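Purine nucleoside phosphorylase (Thermus thermophilus, PDB 1ODK) probably catalyses the phosphate-dependent cleavage of purine nucleosides into the free base and ribose 1-phosphate, working as a hexamer. Local coordinates at residues A109-G114 / Y125-D130; G114-Y119 / L185-R190; F134-R139 / L229-E234. All coordinates share one frame; numbering follows the deposited sequence.

In the fold
Contacts 1 and 2 are neighbours, their centres about 7 Å apart. They share Gly114, where strand 108-112 passes into helix 114-120, and Arg190 of contact 2 probably bonds to the Pro129 carbonyl of contact 1. Contact 3 lies about 20 Å from the centre of contact 1, reached through helix 131-144, where Phe134 packs on Pro129. All three are largely buried, but contact 3 alone has an exposed touching residue, Glu234. Their chemistry also differs: contact 1 combines proline packing with a backbone hydrogen bond beside a strand, contact 2 joins two helices through leucine and tyrosine, and contact 3 brings helices together through alanines and a leucine methyl.

Contact 1: A109-G114 / Y125-D130; sequences AVPLDG and YAPVPD
Pro111 and Pro127 meet ring against ring, the two side chains crossing at about a right angle with Pro111 CD 3.7 Å from Pro127 CD. Pro111 CB and CG also come up to the CG and CD end of Pro127, so the contact is between ring methylenes on both sides. Pro127 serves a second neighbour as well: its CB, CG and CD all lie close to the carbonyl oxygen of Ala109, with Pro127 CD 3.2 Å from Ala109 O. Two rigid rings suit such a place, since they offer apolar surface without needing a side-chain rotation to be fixed.

The backbone adds one hydrogen bond, from Ala109 N to Pro127 O at 3.0 Å. The N-H points fairly straight at its acceptor (157°), while the donor is tilted 27° from the carbonyl plane. Beside it, Ala109 CB is 4.4 Å from Pro127 CB, and a methyl this small is consistent with the close approach of the two chains.

Pro111 is the centre of an inverse gamma turn, closed by a weak bond from Leu112 N to Val110 O. Pro111 also packs on Tyr125, and Ala126 on Ala109, of the second subunit. Val110 and Leu112 are hydrogen-bonded through their backbones to strand 152-156, while Ala109 N turns to Pro127, so that 125-130 flanks a strand of the central sheet as an irregular extended connection at a subunit interface of the hexameric phosphorylase.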
ATOM      1  N   ALA B 109     -19.771   7.458   0.160  1.00  8.49           N
ATOM      2  CA  ALA B 109     -19.146   7.074  -1.100  1.00 11.92           C
ATOM      3  C   ALA B 109     -17.820   6.355  -0.880  1.00 10.56           C
ATOM      4  O   ALA B 109     -16.899   6.916  -0.295  1.00 12.64           O
ATOM      5  CB  ALA B 109     -18.927   8.306  -1.970  1.00  8.88           C
ATOM      6  N   VAL B 110     -17.733   5.107  -1.332  1.00 12.23           N
ATOM      7  CA  VAL B 110     -16.490   4.347  -1.200  1.00 12.55           C
ATOM      8  C   VAL B 110     -15.476   5.082  -2.072  1.00 11.60           C
ATOM      9  O   VAL B 110     -15.704   5.282  -3.262  1.00 10.43           O
ATOM     10  CB  VAL B 110     -16.669   2.891  -1.688  1.00 13.88           C
ATOM     11  CG1 VAL B 110     -15.331   2.165  -1.703  1.00 11.35           C
ATOM     12  CG2 VAL B 110     -17.641   2.163  -0.768  1.00 13.73           C
ATOM     13  N   PRO B 111     -14.347   5.509  -1.484  1.00 11.52           N
ATOM     14  CA  PRO B 111     -13.337   6.232  -2.259  1.00 11.00           C
ATOM     15  C   PRO B 111     -12.374   5.371  -3.075  1.00 12.30           C
ATOM     16  O   PRO B 111     -11.283   5.039  -2.614  1.00 11.48           O
ATOM     17  CB  PRO B 111     -12.627   7.054  -1.194  1.00  7.88           C
ATOM     18  CG  PRO B 111     -12.594   6.102  -0.032  1.00 12.47           C
ATOM     19  CD  PRO B 111     -13.974   5.440  -0.056  1.00 11.14           C
ATOM     20  N   LEU B 112     -12.780   5.023  -4.292  1.00  9.18           N
ATOM     21  CA  LEU B 112     -11.934   4.222  -5.174  1.00 13.34           C
ATOM     22  C   LEU B 112     -11.189   5.139  -6.143  1.00 14.17           C
ATOM     23  O   LEU B 112     -10.648   4.685  -7.152  1.00 18.07           O
ATOM     24  CB  LEU B 112     -12.785   3.233  -5.974  1.00 13.30           C
ATOM     25  CG  LEU B 112     -13.624   2.227  -5.183  1.00 15.76           C
ATOM     26  CD1 LEU B 112     -14.333   1.297  -6.157  1.00 14.60           C
ATOM     27  CD2 LEU B 112     -12.731   1.435  -4.237  1.00 15.99           C
ATOM     28  N   ASP B 113     -11.156   6.428  -5.815  1.00 13.26           N
ATOM     29  CA  ASP B 113     -10.521   7.437  -6.662  1.00 13.79           C
ATOM     30  C   ASP B 113      -9.196   7.975  -6.112  1.00 13.47           C
ATOM     31  O   ASP B 113      -8.958   7.965  -4.902  1.00 15.22           O
ATOM     32  CB  ASP B 113     -11.482   8.609  -6.847  1.00 12.19           C
ATOM     33  CG  ASP B 113     -11.642   9.420  -5.584  1.00 13.82           C
ATOM     34  OD1 ASP B 113     -11.290  10.617  -5.608  1.00 13.02           O
ATOM     35  OD2 ASP B 113     -12.109   8.858  -4.567  1.00 13.58           O
ATOM     36  N   GLY B 114      -8.352   8.477  -7.009  1.00 12.08           N
ATOM     37  CA  GLY B 114      -7.061   9.006  -6.597  1.00  9.80           C
ATOM     38  C   GLY B 114      -7.065  10.443  -6.101  1.00 11.61           C
ATOM     39  O   GLY B 114      -6.091  10.899  -5.507  1.00 11.09           O
ATOM     40  N   TYR B 125     -10.465   6.691   4.947  1.00 12.53           N
ATOM     41  CA  TYR B 125     -11.472   7.726   5.151  1.00 10.85           C
ATOM     42  C   TYR B 125     -12.855   7.196   4.792  1.00 11.11           C
ATOM     43  O   TYR B 125     -12.984   6.209   4.069  1.00 14.79           O
ATOM     44  CB  TYR B 125     -11.151   8.946   4.279  1.00 12.34           C
ATOM     45  CG  TYR B 125     -11.978  10.174   4.597  1.00 13.24           C
ATOM     46  CD1 TYR B 125     -11.852  10.821   5.825  1.00 11.76           C
ATOM     47  CD2 TYR B 125     -12.878  10.697   3.663  1.00  9.93           C
ATOM     48  CE1 TYR B 125     -12.598  11.967   6.119  1.00 13.11           C
ATOM     49  CE2 TYR B 125     -13.629  11.844   3.946  1.00  9.94           C
ATOM     50  CZ  TYR B 125     -13.480  12.475   5.176  1.00 12.77           C
ATOM     51  OH  TYR B 125     -14.180  13.635   5.449  1.00 11.57           O
ATOM     52  N   ALA B 126     -13.885   7.859   5.306  1.00 12.49           N
ATOM     53  CA  ALA B 126     -15.266   7.479   5.033  1.00 11.05           C
ATOM     54  C   ALA B 126     -15.983   8.710   4.489  1.00 10.72           C
ATOM     55  O   ALA B 126     -16.562   9.481   5.244  1.00  8.56           O
ATOM     56  CB  ALA B 126     -15.944   6.993   6.316  1.00  9.28           C
ATOM     57  N   PRO B 127     -15.927   8.922   3.162  1.00  8.95           N
ATOM     58  CA  PRO B 127     -16.588  10.083   2.556  1.00  9.63           C
ATOM     59  C   PRO B 127     -18.088  10.042   2.803  1.00  7.90           C
ATOM     60  O   PRO B 127     -18.752   9.091   2.400  1.00  9.04           O
ATOM     61  CB  PRO B 127     -16.262   9.939   1.066  1.00  8.44           C
ATOM     62  CG  PRO B 127     -14.953   9.158   1.067  1.00  9.67           C
ATOM     63  CD  PRO B 127     -15.198   8.136   2.155  1.00  5.66           C
ATOM     64  N   VAL B 128     -18.608  11.067   3.473  1.00 10.73           N
ATOM     65  CA  VAL B 128     -20.036  11.162   3.759  1.00 12.49           C
ATOM     66  C   VAL B 128     -20.541  12.583   3.514  1.00  9.15           C
ATOM     67  O   VAL B 128     -19.797  13.552   3.632  1.00 11.14           O
ATOM     68  CB  VAL B 128     -20.365  10.763   5.227  1.00 11.90           C
ATOM     69  CG1 VAL B 128     -20.133   9.272   5.427  1.00 12.34           C
ATOM     70  CG2 VAL B 128     -19.517  11.571   6.197  1.00  9.80           C
ATOM     71  N   PRO B 129     -21.818  12.718   3.150  1.00 11.25           N
ATOM     72  CA  PRO B 129     -22.395  14.040   2.895  1.00  9.05           C
ATOM     73  C   PRO B 129     -22.597  14.790   4.210  1.00 11.17           C
ATOM     74  O   PRO B 129     -22.365  14.241   5.291  1.00 12.25           O
ATOM     75  CB  PRO B 129     -23.724  13.704   2.227  1.00  8.90           C
ATOM     76  CG  PRO B 129     -24.122  12.424   2.939  1.00  8.55           C
ATOM     77  CD  PRO B 129     -22.813  11.652   2.936  1.00  8.02           C
ATOM     78  N   ASP B 130     -23.001  16.051   4.118  1.00 11.44           N
ATOM     79  CA  ASP B 130     -23.288  16.818   5.322  1.00 12.78           C
ATOM     80  C   ASP B 130     -24.530  16.119   5.886  1.00 11.61           C
ATOM     81  O   ASP B 130     -25.440  15.777   5.135  1.00 11.75           O
ATOM     82  CB  ASP B 130     -23.632  18.262   4.969  1.00 11.98           C
ATOM     83  CG  ASP B 130     -24.210  19.008   6.141  1.00 16.96           C
ATOM     84  OD1 ASP B 130     -23.453  19.297   7.093  1.00 14.42           O
ATOM     85  OD2 ASP B 130     -25.425  19.285   6.117  1.00 15.77           O
TER

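Contact 2: G114-Y119 / L185-R190; sequences GTTRQY and LFLLGR
Thr116 and Tyr119 of helix 114-120 pack on Leu187 and Leu188 of helix 182-192 in a buried, apolar helix-helix contact with no hydrogen bond across it. The two short axes run roughly parallel, 29° apart in direction, and come no closer than 10.3 Å, a separation that side chains of leucine and tyrosine size can bridge.

Leu187 supplies the central group. With its CG anti to the backbone N (chi1 174°), it sends CD2 into the angle between Thr116 and Tyr119, which lie one turn apart on the same side of their helix. There Leu187 CD2 is 3.7 Å from Tyr119 CB and 3.8 Å from Thr116 CA, so a single methyl touches the backbone of one residue and the stem of the other. Threonine is short enough to allow this approach, and its hydroxyl is engaged elsewhere, bonded to Asp113 at the N-cap of the same helix.

The next residue, Leu188, deals with the tyrosine ring. Its CD2 sits over one face in a CH-pi contact, 4.2 Å from the ring centroid and offset toward the hydroxyl end, 3.9 Å from Tyr119 CZ. The OH itself is hydrogen-bonded to Glu75 of helix 67-79, which pins the far end of the ring. With a serine in place of Tyr119, Leu188 CD2 would probably lose the ring face it rests on and Glu75 would be left without this partner.

Leu185 and Phe186 turn to strand 195-205, whereas helix 114-120 meets the third subunit through Thr115, Gln118 and Tyr119, which packs on Tyr160 there. The arrangement is thus a near-parallel helix pair, with helix 182-192 against the sheet and helix 114-120 at a subunit interface, consistent with the alpha/beta fold of the phosphorylase family.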
ATOM      1  N   GLY B 114      -8.352   8.477  -7.009  1.00 12.08           N
ATOM      2  CA  GLY B 114      -7.061   9.006  -6.597  1.00  9.80           C
ATOM      3  C   GLY B 114      -7.065  10.443  -6.101  1.00 11.61           C
ATOM      4  O   GLY B 114      -6.091  10.899  -5.507  1.00 11.09           O
ATOM      5  N   THR B 115      -8.146  11.175  -6.351  1.00 10.41           N
ATOM      6  CA  THR B 115      -8.213  12.554  -5.893  1.00 10.52           C
ATOM      7  C   THR B 115      -8.347  12.595  -4.374  1.00 11.13           C
ATOM      8  O   THR B 115      -7.624  13.329  -3.703  1.00 11.27           O
ATOM      9  CB  THR B 115      -9.398  13.313  -6.542  1.00 11.92           C
ATOM     10  OG1 THR B 115      -9.235  13.309  -7.964  1.00 11.53           O
ATOM     11  CG2 THR B 115      -9.442  14.762  -6.056  1.00 10.41           C
ATOM     12  N   THR B 116      -9.264  11.810  -3.817  1.00 10.99           N
ATOM     13  CA  THR B 116      -9.403  11.807  -2.367  1.00 10.88           C
ATOM     14  C   THR B 116      -8.101  11.265  -1.779  1.00 13.00           C
ATOM     15  O   THR B 116      -7.608  11.761  -0.762  1.00 12.50           O
ATOM     16  CB  THR B 116     -10.579  10.926  -1.904  1.00 11.06           C
ATOM     17  OG1 THR B 116     -10.379   9.584  -2.358  1.00 11.71           O
ATOM     18  CG2 THR B 116     -11.899  11.462  -2.462  1.00  7.61           C
ATOM     19  N   ARG B 117      -7.541  10.257  -2.445  1.00 10.76           N
ATOM     20  CA  ARG B 117      -6.294   9.640  -2.002  1.00 13.48           C
ATOM     21  C   ARG B 117      -5.168  10.665  -1.896  1.00 13.14           C
ATOM     22  O   ARG B 117      -4.408  10.662  -0.926  1.00 14.72           O
ATOM     23  CB  ARG B 117      -5.876   8.523  -2.965  1.00 14.97           C
ATOM     24  CG  ARG B 117      -4.612   7.778  -2.536  1.00 17.27           C
ATOM     25  CD  ARG B 117      -4.161   6.814  -3.618  1.00 25.12           C
ATOM     26  NE  ARG B 117      -2.863   6.221  -3.315  1.00 31.69           N
ATOM     27  CZ  ARG B 117      -2.659   5.326  -2.357  1.00 31.64           C
ATOM     28  NH1 ARG B 117      -3.674   4.912  -1.610  1.00 34.11           N
ATOM     29  NH2 ARG B 117      -1.441   4.849  -2.144  1.00 32.53           N
ATOM     30  N   GLN B 118      -5.060  11.541  -2.890  1.00 11.96           N
ATOM     31  CA  GLN B 118      -4.016  12.563  -2.868  1.00 16.50           C
ATOM     32  C   GLN B 118      -4.238  13.544  -1.719  1.00 15.78           C
ATOM     33  O   GLN B 118      -3.304  13.857  -0.980  1.00 15.54           O
ATOM     34  CB  GLN B 118      -3.972  13.319  -4.202  1.00 16.52           C
ATOM     35  CG  GLN B 118      -2.694  14.120  -4.403  1.00 15.88           C
ATOM     36  CD  GLN B 118      -2.641  14.821  -5.747  1.00 21.11           C
ATOM     37  OE1 GLN B 118      -3.087  14.281  -6.762  1.00 18.27           O
ATOM     38  NE2 GLN B 118      -2.078  16.025  -5.764  1.00 23.43           N
ATOM     39  N   TYR B 119      -5.468  14.032  -1.565  1.00 14.99           N
ATOM     40  CA  TYR B 119      -5.783  14.965  -0.482  1.00 14.84           C
ATOM     41  C   TYR B 119      -5.509  14.327   0.883  1.00 16.88           C
ATOM     42  O   TYR B 119      -5.016  14.984   1.801  1.00 15.47           O
ATOM     43  CB  TYR B 119      -7.259  15.383  -0.528  1.00 12.04           C
ATOM     44  CG  TYR B 119      -7.593  16.508  -1.486  1.00 13.50           C
ATOM     45  CD1 TYR B 119      -8.390  16.283  -2.614  1.00  9.60           C
ATOM     46  CD2 TYR B 119      -7.170  17.812  -1.227  1.00 13.73           C
ATOM     47  CE1 TYR B 119      -8.764  17.339  -3.455  1.00 10.63           C
ATOM     48  CE2 TYR B 119      -7.537  18.872  -2.059  1.00 14.22           C
ATOM     49  CZ  TYR B 119      -8.336  18.631  -3.164  1.00 12.93           C
ATOM     50  OH  TYR B 119      -8.736  19.689  -3.946  1.00 15.85           O
ATOM     51  N   LEU B 185     -16.352  15.311  -3.449  1.00 10.33           N
ATOM     52  CA  LEU B 185     -17.259  16.359  -2.995  1.00 10.96           C
ATOM     53  C   LEU B 185     -17.443  16.243  -1.481  1.00 11.30           C
ATOM     54  O   LEU B 185     -17.336  17.231  -0.754  1.00  9.11           O
ATOM     55  CB  LEU B 185     -18.614  16.215  -3.687  1.00 13.09           C
ATOM     56  CG  LEU B 185     -19.747  17.133  -3.223  1.00 13.09           C
ATOM     57  CD1 LEU B 185     -19.424  18.588  -3.560  1.00 11.23           C
ATOM     58  CD2 LEU B 185     -21.042  16.689  -3.901  1.00 10.79           C
ATOM     59  N   PHE B 186     -17.711  15.026  -1.019  1.00  9.76           N
ATOM     60  CA  PHE B 186     -17.926  14.777   0.405  1.00 11.61           C
ATOM     61  C   PHE B 186     -16.694  15.162   1.218  1.00  9.91           C
ATOM     62  O   PHE B 186     -16.806  15.837   2.241  1.00 11.58           O
ATOM     63  CB  PHE B 186     -18.280  13.299   0.635  1.00 10.52           C
ATOM     64  CG  PHE B 186     -19.647  12.905   0.119  1.00 10.25           C
ATOM     65  CD1 PHE B 186     -20.022  11.566   0.059  1.00  8.88           C
ATOM     66  CD2 PHE B 186     -20.562  13.874  -0.297  1.00 10.34           C
ATOM     67  CE1 PHE B 186     -21.286  11.192  -0.408  1.00 10.61           C
ATOM     68  CE2 PHE B 186     -21.825  13.516  -0.764  1.00  9.13           C
ATOM     69  CZ  PHE B 186     -22.187  12.171  -0.821  1.00 10.73           C
ATOM     70  N   LEU B 187     -15.521  14.728   0.761  1.00 10.91           N
ATOM     71  CA  LEU B 187     -14.272  15.046   1.445  1.00  8.59           C
ATOM     72  C   LEU B 187     -14.074  16.554   1.520  1.00  8.90           C
ATOM     73  O   LEU B 187     -13.795  17.107   2.589  1.00 12.71           O
ATOM     74  CB  LEU B 187     -13.082  14.415   0.708  1.00 11.07           C
ATOM     75  CG  LEU B 187     -11.698  14.787   1.254  1.00 14.06           C
ATOM     76  CD1 LEU B 187     -11.580  14.294   2.687  1.00 13.50           C
ATOM     77  CD2 LEU B 187     -10.600  14.180   0.382  1.00 11.45           C
ATOM     78  N   LEU B 188     -14.213  17.225   0.381  1.00 11.93           N
ATOM     79  CA  LEU B 188     -14.029  18.670   0.345  1.00 10.28           C
ATOM     80  C   LEU B 188     -15.059  19.399   1.197  1.00 11.16           C
ATOM     81  O   LEU B 188     -14.778  20.471   1.733  1.00 13.16           O
ATOM     82  CB  LEU B 188     -14.069  19.175  -1.101  1.00 10.50           C
ATOM     83  CG  LEU B 188     -12.807  18.799  -1.892  1.00 14.37           C
ATOM     84  CD1 LEU B 188     -12.962  19.198  -3.353  1.00 15.35           C
ATOM     85  CD2 LEU B 188     -11.588  19.487  -1.271  1.00 13.20           C
ATOM     86  N   GLY B 189     -16.251  18.824   1.323  1.00 11.11           N
ATOM     87  CA  GLY B 189     -17.273  19.447   2.144  1.00 10.63           C
ATOM     88  C   GLY B 189     -16.768  19.566   3.574  1.00 12.68           C
ATOM     89  O   GLY B 189     -16.903  20.614   4.220  1.00 10.62           O
ATOM     90  N   ARG B 190     -16.173  18.491   4.080  1.00 11.01           N
ATOM     91  CA  ARG B 190     -15.641  18.511   5.438  1.00 13.89           C
ATOM     92  C   ARG B 190     -14.377  19.373   5.546  1.00 14.44           C
ATOM     93  O   ARG B 190     -14.237  20.171   6.476  1.00 12.20           O
ATOM     94  CB  ARG B 190     -15.348  17.083   5.917  1.00 11.99           C
ATOM     95  CG  ARG B 190     -16.597  16.242   6.210  1.00  9.41           C
ATOM     96  CD  ARG B 190     -17.503  16.946   7.220  1.00  8.39           C
ATOM     97  NE  ARG B 190     -18.258  16.018   8.056  1.00 11.69           N
ATOM     98  CZ  ARG B 190     -19.323  15.330   7.659  1.00 12.24           C
ATOM     99  NH1 ARG B 190     -19.781  15.461   6.419  1.00 11.25           N
ATOM    100  NH2 ARG B 190     -19.934  14.505   8.504  1.00 11.86           N
TER

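Contact 3: F134-R139 / L229-E234; sequences FRALWR and LEAVLE
Ala136 and Ala231 face each other where helix 131-144 meets the end of helix 214-233, their CA atoms only 5.1 Å apart. Neither side chain has a torsion to adjust, and the methyls settle with Ala136 CB 4.1 Å from Ala231 CB. With CA atoms this close there is little depth for a side chain, which fits alanine at both places. Ala136 CB also rests 3.9 Å from Ala231 O, a carbonyl already used by the backbone N of Glu234.

Leu137 reaches the contact by its conformation. Its CB leaves the helix away from the partner, but chi1 of -72° lays CG beside the backbone N, and chi2 of 169° sends CD1 out along the chain, anti to CA, leaving CD2 as the branch turned toward Ala231. That methyl ends against Ala231 CB at 3.4 Å, tighter than usual van der Waals contact. The same leucine also packs on Val86 of strand 84-93, on which Val232 of the other helix likewise rests, so both helices sit against one strand of the central sheet.

Glu234 lies at the exposed edge. Only its aliphatic stem takes part, with Glu234 CB 4.0 Å from Ala136 CB. The chain then bends sharply at chi2 (-80°), and its carboxylate forms a salt bridge with Arg140, further along helix 131-144. Arg139 NH1 is 7.0 Å from Glu234 OE2, too far for a bond, though its positive charge may still add some attraction.

Across these residues there is no hydrogen bond, so the pairing rests on close methyl packing. Its chemistry is consistent with a contact built on two alanines and one leucine methyl, with its charged group at the exposed edge, where Glu234 and Arg140 tie the end of the chain to helix 131-144.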
ATOM      1  N   PHE B 134     -28.049  15.529   3.715  1.00 12.55           N
ATOM      2  CA  PHE B 134     -28.407  14.130   3.510  1.00 10.13           C
ATOM      3  C   PHE B 134     -29.845  13.899   3.970  1.00 11.78           C
ATOM      4  O   PHE B 134     -30.655  13.319   3.255  1.00 13.37           O
ATOM      5  CB  PHE B 134     -27.446  13.242   4.309  1.00 11.83           C
ATOM      6  CG  PHE B 134     -27.843  11.800   4.351  1.00 11.80           C
ATOM      7  CD1 PHE B 134     -27.827  11.026   3.197  1.00 11.97           C
ATOM      8  CD2 PHE B 134     -28.231  11.209   5.551  1.00 12.86           C
ATOM      9  CE1 PHE B 134     -28.191   9.684   3.236  1.00 11.22           C
ATOM     10  CE2 PHE B 134     -28.596   9.865   5.599  1.00 11.02           C
ATOM     11  CZ  PHE B 134     -28.576   9.104   4.439  1.00 13.38           C
ATOM     12  N   ARG B 135     -30.147  14.378   5.171  1.00 14.39           N
ATOM     13  CA  ARG B 135     -31.476  14.244   5.757  1.00 16.34           C
ATOM     14  C   ARG B 135     -32.550  14.898   4.884  1.00 14.44           C
ATOM     15  O   ARG B 135     -33.617  14.329   4.668  1.00 14.61           O
ATOM     16  CB  ARG B 135     -31.478  14.885   7.142  1.00 16.55           C
ATOM     17  CG  ARG B 135     -32.719  14.624   7.963  1.00 23.33           C
ATOM     18  CD  ARG B 135     -32.630  15.392   9.266  1.00 24.20           C
ATOM     19  NE  ARG B 135     -33.306  14.702  10.353  1.00 35.90           N
ATOM     20  CZ  ARG B 135     -33.322  15.131  11.609  1.00 36.56           C
ATOM     21  NH1 ARG B 135     -32.701  16.259  11.936  1.00 36.22           N
ATOM     22  NH2 ARG B 135     -33.945  14.424  12.539  1.00 41.07           N
ATOM     23  N   ALA B 136     -32.259  16.098   4.390  1.00 16.55           N
ATOM     24  CA  ALA B 136     -33.196  16.833   3.545  1.00 15.24           C
ATOM     25  C   ALA B 136     -33.452  16.127   2.218  1.00 15.01           C
ATOM     26  O   ALA B 136     -34.586  16.090   1.743  1.00 14.71           O
ATOM     27  CB  ALA B 136     -32.679  18.251   3.298  1.00 13.88           C
ATOM     28  N   LEU B 137     -32.402  15.578   1.610  1.00 11.90           N
ATOM     29  CA  LEU B 137     -32.557  14.868   0.343  1.00 11.85           C
ATOM     30  C   LEU B 137     -33.429  13.628   0.542  1.00 13.49           C
ATOM     31  O   LEU B 137     -34.302  13.328  -0.276  1.00 12.49           O
ATOM     32  CB  LEU B 137     -31.187  14.458  -0.214  1.00  9.99           C
ATOM     33  CG  LEU B 137     -30.297  15.575  -0.775  1.00  9.32           C
ATOM     34  CD1 LEU B 137     -28.882  15.046  -1.039  1.00 12.79           C
ATOM     35  CD2 LEU B 137     -30.925  16.118  -2.063  1.00 11.94           C
ATOM     36  N   TRP B 138     -33.190  12.913   1.638  1.00 13.46           N
ATOM     37  CA  TRP B 138     -33.959  11.711   1.949  1.00 14.87           C
ATOM     38  C   TRP B 138     -35.428  12.086   2.180  1.00 14.96           C
ATOM     39  O   TRP B 138     -36.337  11.467   1.620  1.00 13.74           O
ATOM     40  CB  TRP B 138     -33.384  11.048   3.205  1.00 14.23           C
ATOM     41  CG  TRP B 138     -33.880   9.656   3.475  1.00 16.08           C
ATOM     42  CD1 TRP B 138     -34.927   9.017   2.872  1.00 16.54           C
ATOM     43  CD2 TRP B 138     -33.362   8.744   4.454  1.00 16.61           C
ATOM     44  NE1 TRP B 138     -35.093   7.763   3.416  1.00 18.71           N
ATOM     45  CE2 TRP B 138     -34.147   7.571   4.389  1.00 15.47           C
ATOM     46  CE3 TRP B 138     -32.311   8.808   5.381  1.00 13.64           C
ATOM     47  CZ2 TRP B 138     -33.915   6.464   5.219  1.00 16.24           C
ATOM     48  CZ3 TRP B 138     -32.079   7.706   6.210  1.00 14.29           C
ATOM     49  CH2 TRP B 138     -32.880   6.550   6.121  1.00 15.73           C
ATOM     50  N   ARG B 139     -35.650  13.104   3.003  1.00 15.74           N
ATOM     51  CA  ARG B 139     -37.005  13.561   3.305  1.00 18.76           C
ATOM     52  C   ARG B 139     -37.776  14.011   2.068  1.00 18.05           C
ATOM     53  O   ARG B 139     -38.966  13.711   1.925  1.00 17.24           O
ATOM     54  CB  ARG B 139     -36.963  14.706   4.318  1.00 17.77           C
ATOM     55  CG  ARG B 139     -36.728  14.238   5.738  1.00 26.32           C
ATOM     56  CD  ARG B 139     -36.552  15.402   6.689  1.00 33.08           C
ATOM     57  NE  ARG B 139     -36.411  14.948   8.069  1.00 35.97           N
ATOM     58  CZ  ARG B 139     -36.101  15.744   9.087  1.00 40.58           C
ATOM     59  NH1 ARG B 139     -35.898  17.038   8.878  1.00 38.58           N
ATOM     60  NH2 ARG B 139     -36.000  15.246  10.314  1.00 43.35           N
ATOM     61  N   LEU B 229     -33.478  20.388  -5.675  1.00 11.45           N
ATOM     62  CA  LEU B 229     -33.868  21.793  -5.547  1.00 13.53           C
ATOM     63  C   LEU B 229     -34.675  21.998  -4.272  1.00 13.37           C
ATOM     64  O   LEU B 229     -34.423  22.929  -3.504  1.00 15.44           O
ATOM     65  CB  LEU B 229     -34.682  22.234  -6.772  1.00 13.09           C
ATOM     66  CG  LEU B 229     -33.863  22.413  -8.058  1.00 12.76           C
ATOM     67  CD1 LEU B 229     -34.784  22.533  -9.255  1.00 14.75           C
ATOM     68  CD2 LEU B 229     -32.979  23.646  -7.935  1.00 11.30           C
ATOM     69  N   GLU B 230     -35.643  21.118  -4.048  1.00 14.30           N
ATOM     70  CA  GLU B 230     -36.473  21.192  -2.855  1.00 16.68           C
ATOM     71  C   GLU B 230     -35.622  21.043  -1.596  1.00 17.33           C
ATOM     72  O   GLU B 230     -35.836  21.733  -0.596  1.00 16.30           O
ATOM     73  CB  GLU B 230     -37.537  20.096  -2.896  1.00 17.73           C
ATOM     74  CG  GLU B 230     -38.610  20.343  -3.934  1.00 20.75           C
ATOM     75  CD  GLU B 230     -39.401  21.602  -3.638  1.00 24.13           C
ATOM     76  OE1 GLU B 230     -39.442  22.506  -4.497  1.00 23.25           O
ATOM     77  OE2 GLU B 230     -39.981  21.687  -2.536  1.00 29.69           O
ATOM     78  N   ALA B 231     -34.646  20.145  -1.659  1.00 17.04           N
ATOM     79  CA  ALA B 231     -33.761  19.888  -0.530  1.00 15.10           C
ATOM     80  C   ALA B 231     -32.863  21.064  -0.147  1.00 15.64           C
ATOM     81  O   ALA B 231     -32.732  21.385   1.038  1.00 16.05           O
ATOM     82  CB  ALA B 231     -32.901  18.648  -0.820  1.00 14.65           C
ATOM     83  N   VAL B 232     -32.240  21.711  -1.133  1.00 15.25           N
ATOM     84  CA  VAL B 232     -31.345  22.825  -0.819  1.00 15.00           C
ATOM     85  C   VAL B 232     -32.063  24.007  -0.193  1.00 16.05           C
ATOM     86  O   VAL B 232     -31.444  24.819   0.493  1.00 15.68           O
ATOM     87  CB  VAL B 232     -30.548  23.321  -2.059  1.00 16.19           C
ATOM     88  CG1 VAL B 232     -29.620  22.221  -2.543  1.00 15.78           C
ATOM     89  CG2 VAL B 232     -31.487  23.764  -3.165  1.00 12.66           C
ATOM     90  N   LEU B 233     -33.365  24.106  -0.427  1.00 16.35           N
ATOM     91  CA  LEU B 233     -34.141  25.189   0.158  1.00 21.24           C
ATOM     92  C   LEU B 233     -34.427  24.873   1.627  1.00 23.73           C
ATOM     93  O   LEU B 233     -34.710  25.769   2.418  1.00 26.01           O
ATOM     94  CB  LEU B 233     -35.453  25.384  -0.610  1.00 21.17           C
ATOM     95  CG  LEU B 233     -35.460  26.496  -1.671  1.00 22.14           C
ATOM     96  CD1 LEU B 233     -34.310  26.313  -2.644  1.00 24.72           C
ATOM     97  CD2 LEU B 233     -36.796  26.487  -2.398  1.00 20.38           C
ATOM     98  N   GLU B 234     -34.329  23.592   1.980  1.00 23.74           N
ATOM     99  CA  GLU B 234     -34.576  23.123   3.344  1.00 27.23           C
ATOM    100  C   GLU B 234     -33.393  23.380   4.268  1.00 27.84           C
ATOM    101  O   GLU B 234     -33.512  23.262   5.484  1.00 29.24           O
ATOM    102  CB  GLU B 234     -34.870  21.623   3.337  1.00 30.25           C
ATOM    103  CG  GLU B 234     -36.065  21.222   2.504  1.00 38.64           C
ATOM    104  CD  GLU B 234     -37.375  21.463   3.218  1.00 43.86           C
ATOM    105  OE1 GLU B 234     -37.602  22.596   3.694  1.00 46.63           O
ATOM    106  OE2 GLU B 234     -38.182  20.513   3.299  1.00 48.24           O
TER